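Local coordinates for protein carboxylesterase (Ferroplasma acidiphilum, PDB 3WJ2) that probably hydrolyses carboxylic ester bonds as an alpha/beta-hydrolase-fold esterase adapted to work at low pH, at residues E28-M31 with L32-F35; K122-D125 with A126-A130; D132-H135 with Y136-K140; E258-V261 with K262-E266. All coordinates share one frame; numbering follows the deposited sequence.

Contact 1. Residues E28-M31 with L32-F35; sequences EPAM and LRNF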
loop_
_atom_site.group_PDB
_atom_site.type_symbol
_atom_site.label_atom_id
_atom_site.label_comp_id
_atom_site.label_asym_id
_atom_site.label_seq_id
_atom_site.Cartn_x
_atom_site.Cartn_y
_atom_site.Cartn_z
ATOM N N GLU B 28 -21.120 23.444 18.146
ATOM C CA GLU B 28 -22.490 22.931 18.165
ATOM C C GLU B 28 -22.936 22.690 16.731
ATOM O O GLU B 28 -22.570 23.474 15.825
ATOM C CB GLU B 28 -23.447 23.884 18.880
ATOM C CG GLU B 28 -23.191 23.938 20.436
ATOM C CD GLU B 28 -23.305 22.553 21.122
ATOM O OE1 GLU B 28 -24.285 21.813 20.847
ATOM O OE2 GLU B 28 -22.401 22.204 21.948
ATOM N N PRO B 29 -23.638 21.569 16.485
ATOM C CA PRO B 29 -23.926 21.249 15.063
ATOM C C PRO B 29 -24.630 22.318 14.257
ATOM O O PRO B 29 -24.264 22.514 13.086
ATOM C CB PRO B 29 -24.794 19.988 15.130
ATOM C CG PRO B 29 -24.796 19.590 16.572
ATOM C CD PRO B 29 -24.004 20.487 17.414
ATOM N N ALA B 30 -25.650 22.987 14.793
ATOM C CA ALA B 30 -26.344 23.996 13.973
ATOM C C ALA B 30 -25.390 25.173 13.598
ATOM O O ALA B 30 -25.445 25.727 12.495
ATOM C CB ALA B 30 -27.575 24.544 14.715
ATOM N N MET B 31 -24.488 25.515 14.519
ATOM C CA MET B 31 -23.501 26.581 14.165
ATOM C C MET B 31 -22.527 26.143 13.116
ATOM O O MET B 31 -22.207 26.869 12.185
ATOM C CB MET B 31 -22.713 26.924 15.449
ATOM C CG MET B 31 -23.603 27.552 16.459
ATOM S SD MET B 31 -23.475 29.327 16.062
ATOM C CE MET B 31 -21.863 29.471 16.841
ATOM N N LEU B 32 -22.090 24.870 13.219
ATOM C CA LEU B 32 -21.171 24.343 12.228
ATOM C C LEU B 32 -21.807 24.262 10.846
ATOM O O LEU B 32 -21.178 24.555 9.867
ATOM C CB LEU B 32 -20.674 22.968 12.669
ATOM C CG LEU B 32 -19.767 22.225 11.725
ATOM C CD1 LEU B 32 -18.381 22.954 11.656
ATOM C CD2 LEU B 32 -19.597 20.865 12.294
ATOM N N ARG B 33 -23.062 23.870 10.786
ATOM C CA ARG B 33 -23.804 23.792 9.533
ATOM C C ARG B 33 -23.854 25.164 8.881
ATOM O O ARG B 33 -23.605 25.317 7.719
ATOM C CB ARG B 33 -25.221 23.302 9.835
ATOM C CG ARG B 33 -26.195 23.267 8.595
ATOM C CD ARG B 33 -27.577 22.847 8.970
ATOM N NE ARG B 33 -27.532 21.472 9.480
ATOM C CZ ARG B 33 -27.980 21.082 10.661
ATOM N NH1 ARG B 33 -28.583 21.958 11.529
ATOM N NH2 ARG B 33 -27.847 19.801 11.056
ATOM N N ASN B 34 -24.233 26.174 9.675
ATOM C CA ASN B 34 -24.235 27.525 9.160
ATOM C C ASN B 34 -22.845 27.936 8.626
ATOM O O ASN B 34 -22.738 28.466 7.521
ATOM C CB ASN B 34 -24.648 28.456 10.310
ATOM C CG ASN B 34 -24.254 29.901 10.047
ATOM O OD1 ASN B 34 -23.170 30.416 10.471
ATOM N ND2 ASN B 34 -25.074 30.530 9.270
ATOM N N PHE B 35 -21.799 27.678 9.403
ATOM C CA PHE B 35 -20.482 28.026 8.962
ATOM C C PHE B 35 -20.125 27.355 7.655
ATOM O O PHE B 35 -19.683 27.971 6.732
ATOM C CB PHE B 35 -19.447 27.686 10.030
ATOM C CG PHE B 35 -18.038 27.961 9.588
ATOM C CD1 PHE B 35 -17.576 29.304 9.434
ATOM C CD2 PHE B 35 -17.149 26.913 9.346
ATOM C CE1 PHE B 35 -16.288 29.552 9.033
ATOM C CE2 PHE B 35 -15.828 27.169 8.926
ATOM C CZ PHE B 35 -15.395 28.486 8.793
#
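Leu32 and Arg33 turn back onto Glu28, Pro29 and Ala30 in the first turns of helix 29-43, for which Glu28 occupies the N-cap position. The chain winds tightly here: Leu32 N bonds to Glu28 O at 3.0 Å, and Arg33 N follows on Pro29 O at 2.9 Å. Asn34 N to Ala30 O and Phe35 N to Met31 O continue the ladder. Side-chain packing is firm on one flank. The buried Leu32 sets its CB 3.6 Å from Pro29 O and, like Pro29, packs on Tyr212 of helix 207-217; Met24 and Ile27 also touch Leu32. In relatives of this esterase such N-terminal helices form part of a cap, and the packing on helix 207-217 is consistent with that role. The other flank is loose and open to solvent. Met31 is exposed and its chain, bent at chi2 and chi3, leads away from the next turn, while Asn34 rests CB 3.5 Å from Met31 O. Arg33 leads elsewhere: CG lies anti to the backbone N (chi1 175°), and the chain, kinked at chi3, carries NE to Leu88 O and NH2 into a salt bridge with Glu120. On the way the guanidinium passes Ala30 obliquely, NH1 coming within 3.9 Å of Ala30 CA.

Contact 2. Residues K122-D125 with A126-A130; sequences KFPD and AFNDA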
loop_
_atom_site.group_PDB
_atom_site.type_symbol
_atom_site.label_atom_id
_atom_site.label_comp_id
_atom_site.label_asym_id
_atom_site.label_seq_id
_atom_site.Cartn_x
_atom_site.Cartn_y
_atom_site.Cartn_z
ATOM N N LYS B 122 -31.854 11.972 13.364
ATOM C CA LYS B 122 -30.847 10.916 13.386
ATOM C C LYS B 122 -31.233 9.758 12.487
ATOM O O LYS B 122 -32.417 9.636 12.026
ATOM C CB LYS B 122 -30.664 10.450 14.849
ATOM C CG LYS B 122 -29.772 11.489 15.565
ATOM C CD LYS B 122 -29.593 11.150 16.988
ATOM C CE LYS B 122 -28.683 12.100 17.641
ATOM N NZ LYS B 122 -27.215 11.854 17.478
ATOM N N PHE B 123 -30.262 8.872 12.253
ATOM C CA PHE B 123 -30.579 7.621 11.561
ATOM C C PHE B 123 -31.734 6.961 12.237
ATOM O O PHE B 123 -31.808 6.904 13.508
ATOM C CB PHE B 123 -29.348 6.683 11.618
ATOM C CG PHE B 123 -29.578 5.347 10.978
ATOM C CD1 PHE B 123 -29.541 5.200 9.606
ATOM C CD2 PHE B 123 -29.989 4.248 11.775
ATOM C CE1 PHE B 123 -29.764 4.005 8.953
ATOM C CE2 PHE B 123 -30.226 2.961 11.140
ATOM C CZ PHE B 123 -30.145 2.822 9.769
ATOM N N PRO B 124 -32.732 6.493 11.472
ATOM C CA PRO B 124 -32.738 6.253 10.024
ATOM C C PRO B 124 -33.436 7.341 9.208
ATOM O O PRO B 124 -33.805 7.019 8.083
ATOM C CB PRO B 124 -33.532 4.937 9.903
ATOM C CG PRO B 124 -34.711 5.129 10.913
ATOM C CD PRO B 124 -33.877 5.750 12.131
ATOM N N ASP B 125 -33.571 8.592 9.715
ATOM C CA ASP B 125 -34.369 9.548 8.944
ATOM C C ASP B 125 -33.793 9.807 7.502
ATOM O O ASP B 125 -34.536 9.740 6.556
ATOM C CB ASP B 125 -34.534 10.910 9.703
ATOM C CG ASP B 125 -35.403 10.750 10.992
ATOM O OD1 ASP B 125 -36.004 9.651 11.190
ATOM O OD2 ASP B 125 -35.475 11.711 11.809
ATOM N N ALA B 126 -32.489 10.131 7.377
ATOM C CA ALA B 126 -31.987 10.468 5.990
ATOM C C ALA B 126 -32.130 9.232 5.138
ATOM O O ALA B 126 -32.379 9.344 3.938
ATOM C CB ALA B 126 -30.512 10.857 6.094
ATOM N N PHE B 127 -31.791 8.093 5.743
ATOM C CA PHE B 127 -31.899 6.864 4.947
ATOM C C PHE B 127 -33.342 6.650 4.436
ATOM O O PHE B 127 -33.559 6.304 3.272
ATOM C CB PHE B 127 -31.437 5.660 5.836
ATOM C CG PHE B 127 -31.782 4.356 5.209
ATOM C CD1 PHE B 127 -31.113 3.862 4.091
ATOM C CD2 PHE B 127 -32.934 3.685 5.689
ATOM C CE1 PHE B 127 -31.535 2.653 3.479
ATOM C CE2 PHE B 127 -33.371 2.493 5.053
ATOM C CZ PHE B 127 -32.679 1.976 3.941
ATOM N N ASN B 128 -34.337 6.759 5.343
ATOM C CA ASN B 128 -35.713 6.621 4.938
ATOM C C ASN B 128 -36.105 7.705 3.918
ATOM O O ASN B 128 -36.882 7.427 3.016
ATOM C CB ASN B 128 -36.620 6.721 6.183
ATOM C CG ASN B 128 -36.558 5.457 7.063
ATOM O OD1 ASN B 128 -36.136 4.342 6.608
ATOM N ND2 ASN B 128 -36.986 5.624 8.341
ATOM N N ASP B 129 -35.536 8.914 4.059
ATOM C CA ASP B 129 -35.787 9.940 3.079
ATOM C C ASP B 129 -35.274 9.528 1.685
ATOM O O ASP B 129 -35.924 9.772 0.646
ATOM C CB ASP B 129 -35.161 11.249 3.515
ATOM C CG ASP B 129 -35.816 11.848 4.699
ATOM O OD1 ASP B 129 -36.918 11.395 5.121
ATOM O OD2 ASP B 129 -35.245 12.796 5.283
ATOM N N ALA B 130 -34.078 8.987 1.625
ATOM C CA ALA B 130 -33.474 8.517 0.367
ATOM C C ALA B 130 -34.299 7.368 -0.254
ATOM O O ALA B 130 -34.715 7.438 -1.418
ATOM C CB ALA B 130 -31.939 8.172 0.606
HETATM O O HOH W 1 -37.608 7.987 9.719
#
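Phe123 and Phe127 stand side by side and point the same way, with Phe123 CE1 3.9 Å from Phe127 CB in an oblique approach. Both have CG swung away from the backbone N, Phe123 with chi1 178°, and this sends the two rings out in the same direction, one from the loop before the helix and one from its first turn. A cis peptide precedes Pro124, whose CB sits over the centre of the Phe123 ring, 3.8 Å above its plane. Further out, Phe123 meets Phe229 edge-to-face and Phe127 lies against Tyr228. Asn128 runs alongside Pro124, its ND2 3.5 Å from Pro124 CG; with chi1 at -74° its CG folds back beside its own backbone N and over Pro124 O. Pro124 is the N-cap residue of helix 125-139, which in this alpha/beta-hydrolase fold crosses from strand 109-113 to strand 150-155. The helix starts on a bond from Asn128 N to Pro124 O, 2.8 Å and nearly straight at 172°. One water ties the first turn together: it donates to Asp125 OD1 at 2.7 Å and accepts from Asn128 ND2 at 2.8 Å. A leucine in place of Asn128 would probably break this bridge, leaving the water and Asp125 OD1 without the amide that links them to the next turn. Asp129 takes the same first torsion as Asn128, laying its CG 3.1 Å from Asp125 O, while its carboxylate oxygens are held by salt bridges to Arg63 and Arg116.

Contact 3. Residues D132-H135 with Y136-K140; sequences DSFH and YIAKK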
loop_
_atom_site.group_PDB
_atom_site.type_symbol
_atom_site.label_atom_id
_atom_site.label_comp_id
_atom_site.label_asym_id
_atom_site.label_seq_id
_atom_site.Cartn_x
_atom_site.Cartn_y
_atom_site.Cartn_z
ATOM N N ASP B 132 -37.424 6.347 0.534
ATOM C CA ASP B 132 -38.803 6.778 0.238
ATOM C C ASP B 132 -38.851 7.739 -0.940
ATOM O O ASP B 132 -39.806 7.623 -1.761
ATOM C CB ASP B 132 -39.457 7.393 1.475
ATOM C CG ASP B 132 -39.745 6.360 2.553
ATOM O OD1 ASP B 132 -39.824 5.099 2.322
ATOM O OD2 ASP B 132 -39.960 6.811 3.693
ATOM N N SER B 133 -37.847 8.650 -1.104
ATOM C CA SER B 133 -37.943 9.574 -2.227
ATOM C C SER B 133 -37.764 8.844 -3.555
ATOM O O SER B 133 -38.352 9.207 -4.558
ATOM C CB SER B 133 -36.999 10.826 -2.118
ATOM O OG SER B 133 -35.634 10.370 -2.041
ATOM N N PHE B 134 -36.871 7.783 -3.589
ATOM C CA PHE B 134 -36.677 7.020 -4.786
ATOM C C PHE B 134 -38.027 6.387 -5.174
ATOM O O PHE B 134 -38.409 6.482 -6.329
ATOM C CB PHE B 134 -35.552 5.951 -4.571
ATOM C CG PHE B 134 -35.577 4.917 -5.677
ATOM C CD1 PHE B 134 -35.240 5.281 -6.988
ATOM C CD2 PHE B 134 -36.108 3.625 -5.430
ATOM C CE1 PHE B 134 -35.350 4.350 -8.067
ATOM C CE2 PHE B 134 -36.222 2.731 -6.526
ATOM C CZ PHE B 134 -35.884 3.117 -7.809
ATOM N N HIS B 135 -38.643 5.760 -4.177
ATOM C CA HIS B 135 -39.906 5.074 -4.535
ATOM C C HIS B 135 -40.982 6.051 -4.881
ATOM O O HIS B 135 -41.803 5.780 -5.812
ATOM C CB HIS B 135 -40.294 4.077 -3.437
ATOM C CG HIS B 135 -39.487 2.817 -3.477
ATOM N ND1 HIS B 135 -39.594 1.875 -4.488
ATOM C CD2 HIS B 135 -38.452 2.422 -2.701
ATOM C CE1 HIS B 135 -38.716 0.909 -4.264
ATOM N NE2 HIS B 135 -38.022 1.204 -3.170
ATOM N N TYR B 136 -41.022 7.202 -4.232
ATOM C CA TYR B 136 -42.033 8.240 -4.580
ATOM C C TYR B 136 -41.878 8.708 -6.017
ATOM O O TYR B 136 -42.890 8.749 -6.792
ATOM C CB TYR B 136 -41.903 9.374 -3.590
ATOM C CG TYR B 136 -42.864 10.554 -3.753
ATOM C CD1 TYR B 136 -43.884 10.778 -2.866
ATOM C CD2 TYR B 136 -42.562 11.540 -4.684
ATOM C CE1 TYR B 136 -44.671 11.950 -2.987
ATOM C CE2 TYR B 136 -43.316 12.687 -4.802
ATOM C CZ TYR B 136 -44.375 12.881 -3.944
ATOM O OH TYR B 136 -45.115 14.107 -4.051
ATOM N N ILE B 137 -40.653 9.086 -6.397
ATOM C CA ILE B 137 -40.434 9.539 -7.753
ATOM C C ILE B 137 -40.625 8.443 -8.769
ATOM O O ILE B 137 -41.181 8.695 -9.861
ATOM C CB ILE B 137 -39.068 10.258 -7.892
ATOM C CG1 ILE B 137 -39.126 11.486 -6.987
ATOM C CG2 ILE B 137 -38.858 10.726 -9.354
ATOM C CD1 ILE B 137 -37.705 12.045 -6.566
ATOM N N ALA B 138 -40.239 7.231 -8.464
ATOM C CA ALA B 138 -40.441 6.116 -9.387
ATOM C C ALA B 138 -41.965 5.880 -9.618
ATOM O O ALA B 138 -42.393 5.643 -10.779
ATOM C CB ALA B 138 -39.804 4.871 -8.949
ATOM N N LYS B 139 -42.755 5.963 -8.555
ATOM C CA LYS B 139 -44.213 5.787 -8.764
ATOM C C LYS B 139 -44.784 6.902 -9.539
ATOM O O LYS B 139 -45.673 6.658 -10.361
ATOM C CB LYS B 139 -44.950 5.700 -7.465
ATOM C CG LYS B 139 -44.689 4.415 -6.750
ATOM C CD LYS B 139 -45.312 4.436 -5.286
ATOM C CE LYS B 139 -45.683 5.846 -4.708
ATOM N NZ LYS B 139 -45.868 5.778 -3.202
ATOM N N LYS B 140 -44.346 8.125 -9.285
ATOM C CA LYS B 140 -44.945 9.302 -9.880
ATOM C C LYS B 140 -44.125 9.824 -11.054
ATOM O O LYS B 140 -44.030 11.013 -11.243
ATOM C CB LYS B 140 -45.105 10.412 -8.821
ATOM C CG LYS B 140 -46.026 9.943 -7.680
ATOM C CD LYS B 140 -46.182 11.038 -6.694
ATOM C CE LYS B 140 -46.808 10.488 -5.394
ATOM N NZ LYS B 140 -48.151 9.807 -5.647
#
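The Phe134 ring approaches Ala138 obliquely, CZ to CB 4.4 Å, and has the imidazole of the neighbouring His135 beside it: His135 NE2 lies in plane at the phenyl edge, while Phe134 CD2 stands 3.7 Å above the centre of the imidazole face. These rings ride on the C-terminal half of helix 125-139, one of the helices flanking the central sheet of the alpha/beta-hydrolase fold. Tyr131 also meets His135 edge-to-face. On the Tyr136 ring, Lys140 CE rests over one face, 3.5 Å above the plane and offset toward the rim. Phe134 and Ile137 face strand 78-82, packing on Leu80, whereas Tyr136 reaches Ile58 and Leu60 of strand 52-60. Regular i to i+4 bonds hold the turns together, from Tyr136 N to Asp132 O at 2.8 Å through to Lys139 N to His135 O. The polar ends of the first turn look outside it: Asp132 forms a salt bridge with Arg63, and Ser133 OG bonds to Asp129 O and Tyr82 OH. Lys139, with CG beside its own backbone N (chi1 -71°), trails along the previous turn and brings CG to 3.3 Å from His135 O.

Contact 4. Residues E258-V261 with K262-E266; sequences ETYV and KKLRE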
loop_
_atom_site.group_PDB
_atom_site.type_symbol
_atom_site.label_atom_id
_atom_site.label_comp_id
_atom_site.label_asym_id
_atom_site.label_seq_id
_atom_site.Cartn_x
_atom_site.Cartn_y
_atom_site.Cartn_z
ATOM N N GLU B 258 -13.042 0.627 -1.770
ATOM C CA GLU B 258 -12.403 -0.216 -2.781
ATOM C C GLU B 258 -12.778 -1.664 -2.400
ATOM O O GLU B 258 -13.095 -2.430 -3.345
ATOM C CB GLU B 258 -10.885 0.010 -2.781
ATOM C CG GLU B 258 -10.653 1.508 -3.273
ATOM C CD GLU B 258 -9.219 1.813 -3.618
ATOM O OE1 GLU B 258 -8.253 0.992 -3.327
ATOM O OE2 GLU B 258 -8.990 2.908 -4.162
ATOM N N THR B 259 -12.957 -1.918 -1.116
ATOM C CA THR B 259 -13.478 -3.296 -0.731
ATOM C C THR B 259 -14.900 -3.473 -1.208
ATOM O O THR B 259 -15.255 -4.501 -1.813
ATOM C CB THR B 259 -13.460 -3.453 0.766
ATOM O OG1 THR B 259 -12.071 -3.432 1.214
ATOM C CG2 THR B 259 -14.226 -4.690 1.283
ATOM N N TYR B 260 -15.729 -2.412 -1.109
ATOM C CA TYR B 260 -17.095 -2.541 -1.554
ATOM C C TYR B 260 -17.225 -2.883 -3.020
ATOM O O TYR B 260 -18.072 -3.718 -3.409
ATOM C CB TYR B 260 -17.876 -1.245 -1.193
ATOM C CG TYR B 260 -19.400 -1.374 -1.219
ATOM C CD1 TYR B 260 -20.001 -2.035 -0.159
ATOM C CD2 TYR B 260 -20.196 -0.864 -2.221
ATOM C CE1 TYR B 260 -21.429 -2.124 -0.055
ATOM C CE2 TYR B 260 -21.610 -0.988 -2.151
ATOM C CZ TYR B 260 -22.181 -1.674 -1.067
ATOM O OH TYR B 260 -23.554 -1.743 -0.957
ATOM N N VAL B 261 -16.481 -2.215 -3.924
ATOM C CA VAL B 261 -16.474 -2.589 -5.328
ATOM C C VAL B 261 -16.182 -4.085 -5.566
ATOM O O VAL B 261 -16.847 -4.719 -6.389
ATOM C CB VAL B 261 -15.300 -1.798 -6.131
ATOM C CG1 VAL B 261 -15.109 -2.423 -7.613
ATOM C CG2 VAL B 261 -15.708 -0.498 -6.218
ATOM N N LYS B 262 -15.157 -4.534 -4.861
ATOM C CA LYS B 262 -14.726 -5.942 -4.977
ATOM C C LYS B 262 -15.798 -6.872 -4.496
ATOM O O LYS B 262 -16.039 -7.886 -5.174
ATOM C CB LYS B 262 -13.471 -6.168 -4.243
ATOM C CG LYS B 262 -12.222 -5.362 -4.870
ATOM C CD LYS B 262 -11.028 -5.282 -3.989
ATOM C CE LYS B 262 -9.840 -4.657 -4.879
ATOM N NZ LYS B 262 -8.693 -4.471 -4.035
ATOM N N LYS B 263 -16.467 -6.520 -3.411
ATOM C CA LYS B 263 -17.599 -7.376 -2.935
ATOM C C LYS B 263 -18.726 -7.428 -3.924
ATOM O O LYS B 263 -19.410 -8.434 -4.097
ATOM C CB LYS B 263 -18.124 -6.920 -1.555
ATOM C CG LYS B 263 -17.068 -7.011 -0.408
ATOM C CD LYS B 263 -16.736 -8.496 -0.291
ATOM C CE LYS B 263 -17.944 -9.208 0.451
ATOM N NZ LYS B 263 -17.659 -10.753 0.478
ATOM N N LEU B 264 -19.070 -6.282 -4.553
ATOM C CA LEU B 264 -20.073 -6.238 -5.561
ATOM C C LEU B 264 -19.713 -7.208 -6.710
ATOM O O LEU B 264 -20.559 -7.953 -7.142
ATOM C CB LEU B 264 -20.326 -4.796 -6.181
ATOM C CG LEU B 264 -20.924 -3.884 -5.116
ATOM C CD1 LEU B 264 -21.131 -2.465 -5.755
ATOM C CD2 LEU B 264 -22.296 -4.281 -4.602
ATOM N N ARG B 265 -18.467 -7.134 -7.217
ATOM C CA ARG B 265 -18.046 -7.979 -8.384
ATOM C C ARG B 265 -18.014 -9.468 -7.946
ATOM O O ARG B 265 -18.428 -10.254 -8.789
ATOM C CB ARG B 265 -16.643 -7.531 -8.844
ATOM C CG ARG B 265 -16.652 -6.097 -9.525
ATOM C CD ARG B 265 -17.520 -6.092 -10.769
ATOM N NE ARG B 265 -17.058 -7.127 -11.717
ATOM C CZ ARG B 265 -17.827 -8.071 -12.210
ATOM N NH1 ARG B 265 -19.103 -8.186 -11.856
ATOM N NH2 ARG B 265 -17.305 -8.966 -13.101
ATOM N N GLU B 266 -17.579 -9.722 -6.727
ATOM C CA GLU B 266 -17.651 -11.145 -6.188
ATOM C C GLU B 266 -19.061 -11.703 -6.212
ATOM O O GLU B 266 -19.239 -12.980 -6.386
ATOM C CB GLU B 266 -17.106 -11.152 -4.789
ATOM C CG GLU B 266 -17.116 -12.526 -4.064
ATOM C CD GLU B 266 -16.653 -12.311 -2.651
ATOM O OE1 GLU B 266 -17.429 -11.663 -1.899
ATOM O OE2 GLU B 266 -15.513 -12.746 -2.295
#
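Lys262 NZ, at the end of a chain that leaves over Glu258 O, is gripped by three groups of two other subunits: Glu249 and Tyr250 of the second, and Glu198 of the third. Its side chain stays extended beyond CG, which passes 3.4 Å from Glu258 O. The backbone bond beneath, Lys262 N to Glu258 O, is weak, but the next is firm: Lys263 N meets Thr259 O at 2.8 Å. Above that bond Lys263 and Thr259 run alongside one another, CG to CG2 4.0 Å, and the lysine then bends at chi2 (-63°) and again at chi3 (-76°). The double bend brings NZ to Glu266, where OE1 receives it through its syn lone pair in a salt bridge of 2.6 Å. An alanine in place of Lys263 would probably leave the Glu266 carboxylate without this mate and strip aliphatic cover from the Thr259 methyl. Helix 254-266 is the connection of a beta-alpha-beta crossover between strands 243-248 and 271-280, and its inner side packs on the sheet. There Tyr260 slants across Leu264, CE2 to CD1 3.9 Å, and both press on strand 243-248 through Met245 and Ala243. On the neighbouring turn Val261 CG1 lies 4.4 Å from Arg265 CG. Beyond that point the arginine bends away to Val269 O and to Asp8 of the second subunit.

How the contacts relate
The four contacts follow one another along the chain. All are local: contacts 1, 3 and 4 lie on helices, the first on helix 29-43, and contact 2 runs from a loop into one. Contacts 2 and 3 adjoin in sequence and share helix 125-139, from its N-terminal cap to its end, with centres about 15 Å apart. Contact 4 lies on helix 254-266, about 35 Å between centres from contact 1, beyond the middle of the chain. Contact 2 comes within about 8 Å of contact 1 and 10 Å of contact 4, nearest atoms. Contacts 2, 3 and 4 belong to helices flanking the alpha/beta-hydrolase sheet, and contact 4 alone meets other subunits of the tetramer.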